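Local coordinates for protein succinate--CoA ligase subunit alpha (Campylobacter jejuni, PDB 6MEL) that forms the alpha chain of a CoA ligase, joining a Rossmann-type CoA-binding domain to a second alpha/beta domain of the CoA-ligase family, at residues Thr22-Gln27 with Leu135-Gly140; Ser81-Ala86 with Lys109-Lys114; Leu150-Lys153 with Leu157-Glu160; Gly270-Asp275 with Gly281-Lys286. All blocks are in the same frame, centred on the assembly; numbering follows the deposited sequence. Where two conformers were deposited one is given.

Contact 1: residues Thr22-Gln27 with Leu135-Gly140; sequences TFHAEQ and LGIMPG
Ile137 sets its CG2 methyl on the imidazole of His24. The methyl carbon lies 3.5 Å from the ring centroid of His24 and 2° off the ring normal, a clean CH-pi contact over the face. The opposite face is taken by Phe23, whose CD2 stands 3.7 Å above the His24 ring plane, over its centre. The ring is thus sandwiched between a methyl and the rim of a phenyl ring. Ile137 CG2 stands anti to its own carbonyl carbon, and this brings the methyl to His24 while the CD1 end leads away.

Away from the ring the fit is slacker. Gly136 O comes no nearer than 4.0 Å to His24 CB, and Ile137 is partly exposed. This looser side is not simply open to solvent, because apolar side chains of the other protein chain cover Phe23, His24 and Gln27.

The contact ties helix 19-31, beside the N-terminal Rossmann sheet, to the end of strand 133-136 and the residue just after it, at the edge of the second sheet. No hydrogen bond crosses it. The attachment therefore rests on shape and dispersion, and packing on both faces limits how far the ring can turn.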
loop_
_atom_site.group_PDB
_atom_site.type_symbol
_atom_site.label_atom_id
_atom_site.label_comp_id
_atom_site.label_asym_id
_atom_site.label_seq_id
_atom_site.Cartn_x
_atom_site.Cartn_y
_atom_site.Cartn_z
ATOM N N THR A 22 -8.411 23.204 6.807
ATOM C CA THR A 22 -9.122 24.502 6.727
ATOM C C THR A 22 -9.553 24.761 5.263
ATOM O O THR A 22 -10.693 25.074 4.992
ATOM C CB THR A 22 -8.262 25.652 7.287
ATOM O OG1 THR A 22 -8.024 25.404 8.677
ATOM C CG2 THR A 22 -8.916 27.016 7.092
ATOM N N PHE A 23 -8.607 24.613 4.338
ATOM C CA PHE A 23 -8.847 24.768 2.929
ATOM C C PHE A 23 -10.025 23.873 2.498
ATOM O O PHE A 23 -10.978 24.365 1.904
ATOM C CB PHE A 23 -7.578 24.422 2.141
ATOM C CG PHE A 23 -7.769 24.500 0.653
ATOM C CD1 PHE A 23 -7.543 25.694 -0.034
ATOM C CD2 PHE A 23 -8.236 23.400 -0.054
ATOM C CE1 PHE A 23 -7.758 25.768 -1.412
ATOM C CE2 PHE A 23 -8.473 23.474 -1.423
ATOM C CZ PHE A 23 -8.208 24.655 -2.106
ATOM N N HIS A 24 -9.975 22.562 2.820
ATOM C CA HIS A 24 -10.982 21.653 2.350
ATOM C C HIS A 24 -12.313 21.890 3.069
ATOM O O HIS A 24 -13.351 21.833 2.425
ATOM C CB HIS A 24 -10.510 20.197 2.427
ATOM C CG HIS A 24 -9.428 19.927 1.441
ATOM N ND1 HIS A 24 -9.673 19.883 0.084
ATOM C CD2 HIS A 24 -8.098 19.743 1.603
ATOM C CE1 HIS A 24 -8.537 19.621 -0.542
ATOM N NE2 HIS A 24 -7.550 19.566 0.366
ATOM N N ALA A 25 -12.284 22.098 4.385
ATOM C CA ALA A 25 -13.524 22.362 5.186
ATOM C C ALA A 25 -14.309 23.537 4.585
ATOM O O ALA A 25 -15.550 23.472 4.465
ATOM C CB ALA A 25 -13.223 22.632 6.645
ATOM N N GLU A 26 -13.593 24.566 4.136
ATOM C CA GLU A 26 -14.208 25.766 3.544
ATOM C C GLU A 26 -14.892 25.373 2.229
ATOM O O GLU A 26 -16.045 25.708 1.990
ATOM C CB GLU A 26 -13.123 26.836 3.371
ATOM C CG GLU A 26 -13.634 28.216 2.980
ATOM C CD GLU A 26 -12.542 29.276 3.011
ATOM O OE1 GLU A 26 -11.527 29.107 2.305
ATOM O OE2 GLU A 26 -12.688 30.249 3.773
ATOM N N GLN A 27 -14.149 24.657 1.363
ATOM C CA GLN A 27 -14.746 24.168 0.104
ATOM C C GLN A 27 -15.948 23.249 0.388
ATOM O O GLN A 27 -16.951 23.355 -0.289
ATOM C CB GLN A 27 -13.719 23.472 -0.774
ATOM C CG GLN A 27 -12.630 24.419 -1.259
ATOM C CD GLN A 27 -11.999 23.906 -2.527
ATOM O OE1 GLN A 27 -12.095 22.727 -2.877
ATOM N NE2 GLN A 27 -11.418 24.826 -3.267
ATOM N N LEU A 135 -17.626 15.486 1.825
ATOM C CA LEU A 135 -16.801 15.314 3.039
ATOM C C LEU A 135 -15.466 14.752 2.580
ATOM O O LEU A 135 -15.340 13.536 2.337
ATOM C CB LEU A 135 -17.462 14.341 4.009
ATOM C CG LEU A 135 -18.698 14.795 4.791
ATOM C CD1 LEU A 135 -19.922 14.866 3.895
ATOM C CD2 LEU A 135 -18.974 13.813 5.900
ATOM N N GLY A 136 -14.502 15.650 2.381
ATOM C CA GLY A 136 -13.235 15.250 1.832
ATOM C C GLY A 136 -12.703 16.259 0.843
ATOM O O GLY A 136 -12.999 17.461 0.963
ATOM N N ILE A 137 -11.883 15.753 -0.074
ATOM C CA ILE A 137 -10.967 16.550 -0.869
ATOM C C ILE A 137 -11.332 16.455 -2.359
ATOM O O ILE A 137 -10.559 16.881 -3.232
ATOM C CB ILE A 137 -9.511 16.107 -0.643
ATOM C CG1 ILE A 137 -9.278 14.677 -1.141
ATOM C CG2 ILE A 137 -9.084 16.299 0.814
ATOM C CD1 ILE A 137 -7.796 14.248 -1.132
ATOM N N MET A 138 -12.501 15.889 -2.680
ATOM C CA MET A 138 -12.844 15.749 -4.099
ATOM C C MET A 138 -13.305 17.092 -4.683
ATOM O O MET A 138 -13.915 17.901 -3.984
ATOM C CB MET A 138 -13.914 14.679 -4.315
ATOM C CG MET A 138 -15.251 15.011 -3.701
ATOM S SD MET A 138 -15.252 14.933 -1.875
ATOM C CE MET A 138 -15.102 13.152 -1.705
ATOM N N PRO A 139 -13.062 17.325 -6.002
ATOM C CA PRO A 139 -13.556 18.508 -6.716
ATOM C C PRO A 139 -15.074 18.432 -6.941
ATOM O O PRO A 139 -15.572 17.629 -7.755
ATOM C CB PRO A 139 -12.799 18.482 -8.041
ATOM C CG PRO A 139 -12.522 16.981 -8.282
ATOM C CD PRO A 139 -12.281 16.430 -6.884
ATOM N N GLY A 140 -15.803 19.261 -6.189
ATOM C CA GLY A 140 -17.269 19.198 -6.156
ATOM C C GLY A 140 -17.920 19.314 -7.529
ATOM O O GLY A 140 -18.901 18.616 -7.839
#

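Contact 2: residues Ser81-Ala86 with Lys109-Lys114; sequences SVIEAA and KQYANK
Helices 81-86 and 109-114 run almost parallel, their axes 8.9 Å apart at an angle of 11°, and they come closest at Ala86 and Ala112, whose CA atoms are 5.3 Å apart. The small residues permit this approach: Ala86 CB sits 4.0 Å from Ala112 CA.

Tyr111 fills the neighbouring part of the interface. Its CG is turned anti to the backbone N (chi1 -170°), which lays the ring against the other helix. Ring atom CD2 meets Ile83 CG2 at 3.9 Å, and the two side chains cross at about a right angle. Ala86 CB approaches the same CD2 obliquely, at 4.0 Å. At the ring edge, close to the plane, Ile83 O faces Tyr111 CE2 at 3.8 Å. The hydroxyl is hydrogen-bonded to OD1 of Asp87, the residue after 81-86, which holds the far end of the side chain against helix 78-87.

Helix 78-87, strand 92-95 and helix 102-115 follow one another in the Rossmann-type part. Val82 and Ala112 both rest on Ile119 of the edge strand 118-120. The interface between the segments is apolar, and its polar tie is made by the tyrosine hydroxyl at one end.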
loop_
_atom_site.group_PDB
_atom_site.type_symbol
_atom_site.label_atom_id
_atom_site.label_comp_id
_atom_site.label_asym_id
_atom_site.label_seq_id
_atom_site.Cartn_x
_atom_site.Cartn_y
_atom_site.Cartn_z
ATOM N N SER A 81 -7.532 9.066 16.731
ATOM C CA SER A 81 -8.674 9.941 16.362
ATOM C C SER A 81 -9.887 9.100 15.957
ATOM O O SER A 81 -11.033 9.502 16.271
ATOM C CB SER A 81 -8.325 10.964 15.292
ATOM O OG SER A 81 -7.445 11.936 15.835
ATOM N N VAL A 82 -9.653 7.932 15.323
ATOM C CA VAL A 82 -10.749 7.036 14.992
ATOM C C VAL A 82 -11.344 6.452 16.292
ATOM O O VAL A 82 -12.576 6.423 16.470
ATOM C CB VAL A 82 -10.300 5.928 14.020
ATOM C CG1 VAL A 82 -11.365 4.836 13.896
ATOM C CG2 VAL A 82 -9.955 6.520 12.672
ATOM N N ILE A 83 -10.473 6.025 17.209
ATOM C CA ILE A 83 -10.888 5.495 18.504
ATOM C C ILE A 83 -11.672 6.569 19.280
ATOM O O ILE A 83 -12.675 6.261 19.842
ATOM C CB ILE A 83 -9.672 4.963 19.286
ATOM C CG1 ILE A 83 -9.168 3.664 18.644
ATOM C CG2 ILE A 83 -10.000 4.756 20.761
ATOM C CD1 ILE A 83 -7.845 3.186 19.205
ATOM N N GLU A 84 -11.180 7.809 19.306
ATOM C CA GLU A 84 -11.858 8.907 19.976
ATOM C C GLU A 84 -13.289 9.114 19.431
ATOM O O GLU A 84 -14.257 9.250 20.168
ATOM C CB GLU A 84 -11.046 10.186 19.781
ATOM C CG GLU A 84 -11.635 11.378 20.527
ATOM C CD GLU A 84 -10.832 12.657 20.457
ATOM O OE1 GLU A 84 -9.770 12.710 19.707
ATOM O OE2 GLU A 84 -11.285 13.629 21.101
ATOM N N ALA A 85 -13.420 9.120 18.112
ATOM C CA ALA A 85 -14.702 9.261 17.454
ATOM C C ALA A 85 -15.649 8.135 17.867
ATOM O O ALA A 85 -16.808 8.399 18.201
ATOM C CB ALA A 85 -14.524 9.300 15.954
ATOM N N ALA A 86 -15.148 6.898 17.856
ATOM C CA ALA A 86 -15.957 5.763 18.203
ATOM C C ALA A 86 -16.371 5.843 19.674
ATOM O O ALA A 86 -17.534 5.541 20.008
ATOM C CB ALA A 86 -15.234 4.478 17.911
ATOM N N LYS A 109 -10.132 -0.048 13.950
ATOM C CA LYS A 109 -11.294 -0.642 13.343
ATOM C C LYS A 109 -12.003 -1.640 14.278
ATOM O O LYS A 109 -13.220 -1.685 14.278
ATOM C CB LYS A 109 -10.970 -1.329 12.013
ATOM C CG LYS A 109 -12.221 -1.869 11.324
ATOM C CD LYS A 109 -12.065 -2.098 9.872
ATOM C CE LYS A 109 -13.270 -2.708 9.206
ATOM N NZ LYS A 109 -12.846 -3.355 7.967
ATOM N N GLN A 110 -11.250 -2.466 15.008
ATOM C CA GLN A 110 -11.875 -3.414 15.930
ATOM C C GLN A 110 -12.699 -2.613 16.953
ATOM O O GLN A 110 -13.825 -2.970 17.275
ATOM C CB GLN A 110 -10.848 -4.278 16.675
ATOM C CG GLN A 110 -10.223 -5.401 15.858
ATOM C CD GLN A 110 -9.701 -6.487 16.775
ATOM O OE1 GLN A 110 -9.719 -6.354 17.998
ATOM N NE2 GLN A 110 -9.260 -7.593 16.199
ATOM N N TYR A 111 -12.174 -1.474 17.411
ATOM C CA TYR A 111 -12.916 -0.682 18.402
ATOM C C TYR A 111 -14.149 -0.036 17.752
ATOM O O TYR A 111 -15.249 -0.053 18.304
ATOM C CB TYR A 111 -12.010 0.318 19.116
ATOM C CG TYR A 111 -12.690 0.966 20.299
ATOM C CD1 TYR A 111 -13.071 0.211 21.404
ATOM C CD2 TYR A 111 -12.951 2.317 20.336
ATOM C CE1 TYR A 111 -13.721 0.774 22.484
ATOM C CE2 TYR A 111 -13.562 2.909 21.439
ATOM C CZ TYR A 111 -13.960 2.136 22.516
ATOM O OH TYR A 111 -14.529 2.674 23.639
ATOM N N ALA A 112 -13.973 0.538 16.564
ATOM C CA ALA A 112 -15.085 1.109 15.815
ATOM C C ALA A 112 -16.183 0.059 15.606
ATOM O O ALA A 112 -17.346 0.341 15.837
ATOM C CB ALA A 112 -14.600 1.656 14.515
ATOM N N ASN A 113 -15.796 -1.154 15.199
ATOM C CA ASN A 113 -16.767 -2.236 15.005
ATOM C C ASN A 113 -17.558 -2.472 16.281
ATOM O O ASN A 113 -18.753 -2.580 16.231
ATOM C CB ASN A 113 -16.105 -3.551 14.589
ATOM C CG ASN A 113 -15.516 -3.520 13.187
ATOM O OD1 ASN A 113 -15.843 -2.667 12.372
ATOM N ND2 ASN A 113 -14.686 -4.496 12.887
ATOM N N LYS A 114 -16.875 -2.564 17.420
ATOM C CA LYS A 114 -17.552 -2.864 18.647
ATOM C C LYS A 114 -18.512 -1.724 19.005
ATOM O O LYS A 114 -19.600 -1.963 19.482
ATOM C CB LYS A 114 -16.580 -3.037 19.813
ATOM C CG LYS A 114 -17.318 -3.242 21.132
ATOM C CD LYS A 114 -16.453 -3.655 22.273
ATOM C CE LYS A 114 -15.911 -2.494 23.040
ATOM N NZ LYS A 114 -15.256 -2.954 24.275
#

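Contact 3: residues Leu150-Lys153 with Leu157-Glu160; sequences LISK and LTYE
No flat group takes part where Leu150 and Ser152 meet Thr158. The one aromatic ring of these segments, that of Tyr159, leaves the helix on the side away from the strand. It packs on Pro125, Met138 and Pro139, and on an aromatic side chain of the other protein chain.

The polar part of the contact is a pair of hydroxyls. Ser152 OG gives a hydrogen bond of 2.7 Å to Thr158 OG1. Ser152 OG stands anti to its backbone N (chi1 180°), which sends it out from the strand to the helix. Thr158 turns its OG1 beside its own backbone N (chi1 -51°) and leaves CG2 for the apolar side. Both oxygens have a second partner in Ser154: its N bonds Ser152 OG, and its O bonds Thr158 OG1. The turn between strand and helix is thus stitched to both, and the buried hydroxyls are satisfied.

Next to this polar pair, Thr158 CG2 rests 4.0 Å from Leu150 CG. Leu150 CD2 lies equally far from Thr158 O.

The segments are the strand and the first turn of the helix in the beta-alpha-beta unit 148-152, 156-167, 172-177. Strand 148-152 lies between strands 172-177 and 203-209, both parallel to it. Ser152 and Leu157 both touch Ile207 of the latter, while Ile151 faces helix 188-197 instead.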
loop_
_atom_site.group_PDB
_atom_site.type_symbol
_atom_site.label_atom_id
_atom_site.label_comp_id
_atom_site.label_asym_id
_atom_site.label_seq_id
_atom_site.Cartn_x
_atom_site.Cartn_y
_atom_site.Cartn_z
ATOM N N LEU A 150 -20.944 5.305 -7.270
ATOM C CA LEU A 150 -19.488 5.099 -7.513
ATOM C C LEU A 150 -18.834 4.606 -6.210
ATOM O O LEU A 150 -19.013 5.234 -5.181
ATOM C CB LEU A 150 -18.995 6.485 -7.907
ATOM C CG LEU A 150 -17.707 6.658 -8.677
ATOM C CD1 LEU A 150 -17.306 5.448 -9.490
ATOM C CD2 LEU A 150 -17.826 7.906 -9.552
ATOM N N ILE A 151 -18.079 3.508 -6.267
ATOM C CA ILE A 151 -17.295 3.019 -5.153
ATOM C C ILE A 151 -15.875 2.835 -5.655
ATOM O O ILE A 151 -15.707 2.142 -6.628
ATOM C CB ILE A 151 -17.835 1.682 -4.615
ATOM C CG1 ILE A 151 -19.334 1.724 -4.315
ATOM C CG2 ILE A 151 -17.043 1.232 -3.390
ATOM C CD1 ILE A 151 -19.966 0.353 -4.328
ATOM N N SER A 152 -14.884 3.463 -5.003
ATOM C CA SER A 152 -13.516 3.475 -5.561
ATOM C C SER A 152 -12.439 3.425 -4.465
ATOM O O SER A 152 -12.486 4.185 -3.499
ATOM C CB SER A 152 -13.342 4.673 -6.430
ATOM O OG SER A 152 -12.044 4.736 -6.988
ATOM N N LYS A 153 -11.417 2.606 -4.717
ATOM C CA LYS A 153 -10.243 2.542 -3.878
ATOM C C LYS A 153 -9.249 3.664 -4.229
ATOM O O LYS A 153 -8.155 3.770 -3.572
ATOM C CB LYS A 153 -9.517 1.216 -4.068
ATOM C CG LYS A 153 -9.986 0.018 -3.248
ATOM C CD LYS A 153 -9.192 -1.205 -3.621
ATOM C CE LYS A 153 -9.569 -2.403 -2.787
ATOM N NZ LYS A 153 -8.770 -3.591 -3.162
ATOM N N LEU A 157 -8.597 8.770 -10.110
ATOM C CA LEU A 157 -9.252 7.863 -11.055
ATOM C C LEU A 157 -10.782 7.881 -10.855
ATOM O O LEU A 157 -11.539 7.702 -11.775
ATOM C CB LEU A 157 -8.674 6.460 -10.891
ATOM C CG LEU A 157 -9.287 5.357 -11.744
ATOM C CD1 LEU A 157 -9.168 5.646 -13.237
ATOM C CD2 LEU A 157 -8.618 4.045 -11.417
ATOM N N THR A 158 -11.237 8.115 -9.638
ATOM C CA THR A 158 -12.645 8.281 -9.350
ATOM C C THR A 158 -13.224 9.507 -10.087
ATOM O O THR A 158 -14.346 9.482 -10.595
ATOM C CB THR A 158 -12.868 8.438 -7.839
ATOM O OG1 THR A 158 -12.232 7.407 -7.079
ATOM C CG2 THR A 158 -14.337 8.488 -7.513
ATOM N N TYR A 159 -12.445 10.589 -10.147
ATOM C CA TYR A 159 -12.892 11.838 -10.769
ATOM C C TYR A 159 -12.944 11.610 -12.278
ATOM O O TYR A 159 -13.860 12.069 -12.952
ATOM C CB TYR A 159 -11.974 13.024 -10.393
ATOM C CG TYR A 159 -11.595 13.133 -8.927
ATOM C CD1 TYR A 159 -12.385 12.600 -7.920
ATOM C CD2 TYR A 159 -10.404 13.722 -8.545
ATOM C CE1 TYR A 159 -12.000 12.651 -6.582
ATOM C CE2 TYR A 159 -10.005 13.786 -7.216
ATOM C CZ TYR A 159 -10.789 13.224 -6.226
ATOM O OH TYR A 159 -10.394 13.300 -4.914
ATOM N N GLU A 160 -11.918 10.923 -12.799
ATOM C CA GLU A 160 -11.861 10.545 -14.208
ATOM C C GLU A 160 -13.131 9.751 -14.561
ATOM O O GLU A 160 -13.759 10.011 -15.592
ATOM C CB GLU A 160 -10.597 9.738 -14.504
ATOM C CG GLU A 160 -10.517 9.139 -15.891
ATOM C CD GLU A 160 -10.555 10.124 -17.046
ATOM O OE1 GLU A 160 -10.017 11.237 -16.880
ATOM O OE2 GLU A 160 -11.163 9.790 -18.111
#

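Contact 4: residues Gly270-Asp275 with Gly281-Lys286; sequences GIHVVD and GEEIQK
Glu283 reaches from its helix to His272 and Val274, and its OE1 takes a 2.9 Å hydrogen bond from Lys286 NZ. This salt bridge joins residues three apart in the helix, within one turn. The amine meets OE1 on the syn side, 21° out of the carboxylate plane.

The other oxygen faces the strand. Glu283 OE2 lies 3.4 Å from His272 CD2, at the edge of the ring and near its plane. It is also 3.5 Å from His272 CB. The ring and carboxylate planes are 62° apart. Glu283 OE2 faces the CD2 carbon, and His272 NE2 is 4.7 Å away from it; this is no hydrogen bond.

His272 belongs to strand 272-273, an edge strand of the second domain's sheet that pairs with strand 230-235. Two residues before the strand, Gly270 is the C-prime residue of a Schellman motif that ends helix 259-268. After the strand the chain turns into helix 280-288.

The apolar half of the contact is Val274. Its CG2 touches Glu283 CB at 3.6 Å and Glu283 CG at 3.7 Å. Glu283 CG stands anti to the backbone N (chi1 -163°), which carries the methylenes past Val274 CG2. The bend at chi2 then turns the carboxylate. Val231 of strand 230-235 touches both Val274 and Glu283.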
loop_
_atom_site.group_PDB
_atom_site.type_symbol
_atom_site.label_atom_id
_atom_site.label_comp_id
_atom_site.label_asym_id
_atom_site.label_seq_id
_atom_site.Cartn_x
_atom_site.Cartn_y
_atom_site.Cartn_z
ATOM N N GLY A 270 -21.140 -12.098 -14.002
ATOM C CA GLY A 270 -22.071 -11.210 -14.780
ATOM C C GLY A 270 -21.795 -9.707 -14.619
ATOM O O GLY A 270 -22.524 -8.889 -15.190
ATOM N N ILE A 271 -20.751 -9.309 -13.859
ATOM C CA ILE A 271 -20.426 -7.861 -13.746
ATOM C C ILE A 271 -19.947 -7.369 -15.124
ATOM O O ILE A 271 -19.291 -8.106 -15.890
ATOM C CB ILE A 271 -19.402 -7.606 -12.616
ATOM C CG1 ILE A 271 -20.027 -7.785 -11.225
ATOM C CG2 ILE A 271 -18.755 -6.229 -12.754
ATOM C CD1 ILE A 271 -20.468 -9.205 -10.885
ATOM N N HIS A 272 -20.257 -6.116 -15.467
ATOM C CA HIS A 272 -19.739 -5.531 -16.705
ATOM C C HIS A 272 -18.310 -5.021 -16.482
ATOM O O HIS A 272 -18.102 -3.908 -16.024
ATOM C CB HIS A 272 -20.619 -4.377 -17.219
ATOM C CG HIS A 272 -22.013 -4.729 -17.637
ATOM N ND1 HIS A 272 -22.971 -5.152 -16.745
ATOM C CD2 HIS A 272 -22.627 -4.664 -18.842
ATOM C CE1 HIS A 272 -24.127 -5.331 -17.389
ATOM N NE2 HIS A 272 -23.932 -5.048 -18.667
ATOM N N VAL A 273 -17.324 -5.796 -16.928
ATOM C CA VAL A 273 -15.949 -5.504 -16.680
ATOM C C VAL A 273 -15.411 -4.731 -17.877
ATOM O O VAL A 273 -15.595 -5.131 -18.990
ATOM C CB VAL A 273 -15.110 -6.773 -16.438
ATOM C CG1 VAL A 273 -13.639 -6.432 -16.341
ATOM C CG2 VAL A 273 -15.560 -7.496 -15.188
ATOM N N VAL A 274 -14.741 -3.616 -17.608
ATOM C CA VAL A 274 -14.154 -2.754 -18.644
ATOM C C VAL A 274 -12.640 -2.916 -18.600
ATOM O O VAL A 274 -12.051 -2.784 -17.499
ATOM C CB VAL A 274 -14.593 -1.303 -18.348
ATOM C CG1 VAL A 274 -13.826 -0.278 -19.136
ATOM C CG2 VAL A 274 -16.079 -1.147 -18.609
ATOM N N ASP A 275 -12.009 -3.121 -19.768
ATOM C CA ASP A 275 -10.575 -3.321 -19.856
ATOM C C ASP A 275 -9.857 -1.974 -19.885
ATOM O O ASP A 275 -8.839 -1.797 -19.219
ATOM C CB ASP A 275 -10.179 -4.165 -21.074
ATOM C CG ASP A 275 -10.634 -5.612 -20.941
ATOM O OD1 ASP A 275 -10.572 -6.183 -19.808
ATOM O OD2 ASP A 275 -11.104 -6.148 -21.940
ATOM N N GLY A 281 -17.444 5.440 -18.831
ATOM C CA GLY A 281 -18.635 6.184 -19.249
ATOM C C GLY A 281 -19.398 5.448 -20.357
ATOM O O GLY A 281 -20.603 5.299 -20.307
ATOM N N GLU A 282 -18.668 4.962 -21.355
ATOM C CA GLU A 282 -19.284 4.269 -22.459
ATOM C C GLU A 282 -20.026 3.028 -21.961
ATOM O O GLU A 282 -21.081 2.698 -22.508
ATOM C CB GLU A 282 -18.259 3.873 -23.507
ATOM C CG GLU A 282 -17.785 5.044 -24.353
ATOM C CD GLU A 282 -16.977 4.585 -25.571
ATOM O OE1 GLU A 282 -17.063 3.390 -25.911
ATOM O OE2 GLU A 282 -16.211 5.392 -26.122
ATOM N N GLU A 283 -19.482 2.337 -20.942
ATOM C CA GLU A 283 -20.137 1.127 -20.460
ATOM C C GLU A 283 -21.481 1.488 -19.833
ATOM O O GLU A 283 -22.492 0.795 -20.031
ATOM C CB GLU A 283 -19.272 0.350 -19.467
ATOM C CG GLU A 283 -19.718 -1.071 -19.260
ATOM C CD GLU A 283 -19.503 -1.994 -20.453
ATOM O OE1 GLU A 283 -18.890 -1.562 -21.435
ATOM O OE2 GLU A 283 -20.000 -3.111 -20.402
ATOM N N ILE A 284 -21.503 2.573 -19.070
ATOM C CA ILE A 284 -22.741 3.043 -18.497
ATOM C C ILE A 284 -23.773 3.377 -19.605
ATOM O O ILE A 284 -24.964 3.066 -19.453
ATOM C CB ILE A 284 -22.470 4.228 -17.556
ATOM C CG1 ILE A 284 -21.864 3.765 -16.208
ATOM C CG2 ILE A 284 -23.713 5.060 -17.346
ATOM C CD1 ILE A 284 -22.759 2.922 -15.346
ATOM N N GLN A 285 -23.350 4.028 -20.683
ATOM C CA GLN A 285 -24.240 4.318 -21.837
ATOM C C GLN A 285 -24.781 3.027 -22.467
ATOM O O GLN A 285 -25.947 2.963 -22.772
ATOM C CB GLN A 285 -23.512 5.061 -22.941
ATOM C CG GLN A 285 -23.070 6.449 -22.532
ATOM C CD GLN A 285 -22.456 7.089 -23.747
ATOM O OE1 GLN A 285 -21.241 7.155 -23.894
ATOM N NE2 GLN A 285 -23.318 7.435 -24.687
ATOM N N LYS A 286 -23.943 2.003 -22.623
ATOM C CA LYS A 286 -24.427 0.720 -23.100
ATOM C C LYS A 286 -25.564 0.210 -22.229
ATOM O O LYS A 286 -26.528 -0.375 -22.736
ATOM C CB LYS A 286 -23.360 -0.368 -23.067
ATOM C CG LYS A 286 -22.365 -0.352 -24.212
ATOM C CD LYS A 286 -21.667 -1.707 -24.311
ATOM C CE LYS A 286 -20.240 -1.624 -24.824
ATOM N NZ LYS A 286 -19.359 -2.594 -24.108
#

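Contacts 1, 3 and 4 all reach the second, C-terminal sheet, while contact 2 belongs to the Rossmann part. Contact 1 joins a helix of the Rossmann-type part to the edge of the second sheet. Contact 2 is nested in the chain loop closed by contact 1; their nearest atoms are about 12 Å apart. Contacts 1 and 3 touch directly: Pro139 CD lies 3.5 Å from Tyr159 CE2, and Met138 CA is 3.6 Å from Tyr159 OH. Contacts 3 and 4 have centres 14 Å apart and nearest atoms about 7 Å apart. Contacts 2 and 4 lie on opposite sides of the chain's centre, with centres 37 Å apart. All four have residues that meet the other protein chain.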